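Local coordinates for single-strand DNA-binding protein (Agrobacterium tumefaciens, PDB 3BTP) that binds single-stranded DNA regardless of base sequence and mediates the uptake of single-stranded T-DNA into the host cell nucleus during transformation, at residues Lys391-Val396 against Gly434-Ala439. Residues are numbered along the deposited sequence; the frame is centred on the assembly and turned at random.
Sequences KLWDRV and GRQSHA
W393 lies against Q436 and H438 where two surface loops meet beside an eight-stranded antiparallel β-barrel: one loop leads from helix 382-388 into barrel strand 396-399, the other from helix 417-427 toward strand 453-456. The join is made by side-chain packing, with no hydrogen bond between the segments and 256 Å² buried in total.

The main interaction is a CH-π contact. Q436 CB sits 3.6 Å from the centroid of the W393 six-membered ring, 15° off the normal, hence over the face. Beyond it the amide is stacked on the indole, the planes nearly parallel and Q436 CD 3.7 Å from W393 NE1. With Q436 CG over the five-membered ring, the bend at chi2 (-86°) lays the amide above that ring's CD1-NE1 side. The W393 side chain also touches M433, in the loop just before G434.

The aromatic pair W393-H438 is oblique: ring centroids are 5.0 Å apart and the planes meet at 44°. W393 CH2 stands over the centre of the imidazole face, 3.8 Å above its plane.

D394 packs on the same histidine by van der Waals contact, D394 CB lying 3.8 Å from H438 CE1. The carboxylate plane is steeply inclined to the imidazole, yet D394 OD2 falls at the ring's edge, in its plane, 4.0 Å from H438 CE1.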
# COMPACT_ATOMS: atom_id res chain seq x y z
N LYS A 391 -16.96 10.97 -15.59
CA LYS A 391 -18.11 10.28 -14.95
C LYS A 391 -17.87 10.12 -13.42
O LYS A 391 -16.77 10.35 -12.92
CB LYS A 391 -18.38 8.92 -15.60
CG LYS A 391 -18.61 8.97 -17.15
CD LYS A 391 -18.02 7.71 -17.80
CE LYS A 391 -18.70 7.39 -19.09
NZ LYS A 391 -18.00 8.17 -20.16
N LEU A 392 -18.92 9.75 -12.70
CA LEU A 392 -18.85 9.46 -11.28
C LEU A 392 -18.50 10.75 -10.47
O LEU A 392 -18.01 10.65 -9.38
CB LEU A 392 -17.82 8.33 -11.02
CG LEU A 392 -17.83 6.94 -11.75
CD1 LEU A 392 -16.72 6.04 -11.28
CD2 LEU A 392 -19.14 6.23 -11.57
N TRP A 393 -18.75 11.94 -11.04
CA TRP A 393 -18.49 13.22 -10.40
C TRP A 393 -19.36 13.41 -9.18
O TRP A 393 -19.00 14.26 -8.33
CB TRP A 393 -18.75 14.40 -11.38
CG TRP A 393 -20.08 14.31 -12.10
CD1 TRP A 393 -20.28 13.81 -13.37
CD2 TRP A 393 -21.41 14.63 -11.60
NE1 TRP A 393 -21.61 13.84 -13.71
CE2 TRP A 393 -22.33 14.34 -12.66
CE3 TRP A 393 -21.90 15.21 -10.42
CZ2 TRP A 393 -23.74 14.60 -12.55
CZ3 TRP A 393 -23.29 15.43 -10.29
CH2 TRP A 393 -24.20 15.11 -11.35
N ASP A 394 -20.49 12.70 -9.07
CA ASP A 394 -21.29 12.83 -7.85
C ASP A 394 -20.72 11.98 -6.67
O ASP A 394 -21.23 12.03 -5.54
CB ASP A 394 -22.73 12.44 -8.07
CG ASP A 394 -22.88 10.96 -8.27
OD1 ASP A 394 -22.30 10.44 -9.28
OD2 ASP A 394 -23.57 10.32 -7.43
N ARG A 395 -19.63 11.25 -6.92
CA ARG A 395 -18.99 10.51 -5.87
C ARG A 395 -17.60 11.15 -5.50
O ARG A 395 -16.90 10.68 -4.65
CB ARG A 395 -18.89 9.06 -6.35
CG ARG A 395 -20.18 8.30 -6.23
CD ARG A 395 -20.06 6.88 -6.75
NE ARG A 395 -21.26 6.11 -6.36
CZ ARG A 395 -21.38 5.27 -5.33
NH1 ARG A 395 -20.35 5.01 -4.50
NH2 ARG A 395 -22.55 4.65 -5.13
N VAL A 396 -17.27 12.25 -6.13
CA VAL A 396 -15.96 12.89 -5.99
C VAL A 396 -16.06 14.08 -5.03
O VAL A 396 -17.05 14.82 -5.10
CB VAL A 396 -15.41 13.35 -7.38
CG1 VAL A 396 -14.20 14.25 -7.24
CG2 VAL A 396 -15.08 12.09 -8.25
N GLY A 434 -16.67 20.13 -12.64
CA GLY A 434 -17.10 21.30 -11.93
C GLY A 434 -18.27 22.07 -12.54
O GLY A 434 -18.60 23.14 -12.03
N ARG A 435 -18.86 21.58 -13.64
CA ARG A 435 -20.11 22.16 -14.21
C ARG A 435 -21.23 21.15 -14.16
O ARG A 435 -22.10 21.20 -15.00
CB ARG A 435 -19.93 22.70 -15.64
CG ARG A 435 -19.32 21.72 -16.63
CD ARG A 435 -19.75 21.97 -18.12
NE ARG A 435 -18.91 21.21 -19.07
CZ ARG A 435 -19.21 20.00 -19.56
NH1 ARG A 435 -20.34 19.36 -19.17
NH2 ARG A 435 -18.39 19.41 -20.44
N GLN A 436 -21.21 20.26 -13.18
CA GLN A 436 -22.23 19.21 -13.04
C GLN A 436 -22.96 19.36 -11.71
O GLN A 436 -22.32 19.67 -10.71
CB GLN A 436 -21.56 17.83 -13.06
CG GLN A 436 -20.56 17.59 -14.18
CD GLN A 436 -21.24 17.11 -15.44
OE1 GLN A 436 -22.46 17.25 -15.58
NE2 GLN A 436 -20.47 16.51 -16.36
N SER A 437 -24.27 19.11 -11.67
CA SER A 437 -25.04 19.10 -10.39
C SER A 437 -26.43 18.41 -10.50
O SER A 437 -27.14 18.58 -11.48
CB SER A 437 -25.15 20.51 -9.74
OG SER A 437 -25.45 21.55 -10.68
N HIS A 438 -26.79 17.62 -9.47
CA HIS A 438 -28.10 16.97 -9.38
C HIS A 438 -29.19 17.98 -8.91
O HIS A 438 -28.88 19.16 -8.65
CB HIS A 438 -28.03 15.74 -8.42
CG HIS A 438 -27.52 14.46 -9.04
ND1 HIS A 438 -26.59 13.65 -8.42
CD2 HIS A 438 -27.85 13.82 -10.19
CE1 HIS A 438 -26.35 12.58 -9.17
NE2 HIS A 438 -27.10 12.66 -10.26
N ALA A 439 -30.45 17.51 -8.80
CA ALA A 439 -31.54 18.31 -8.20
C ALA A 439 -31.62 18.10 -6.69
O ALA A 439 -31.98 19.02 -5.95
CB ALA A 439 -32.89 17.99 -8.84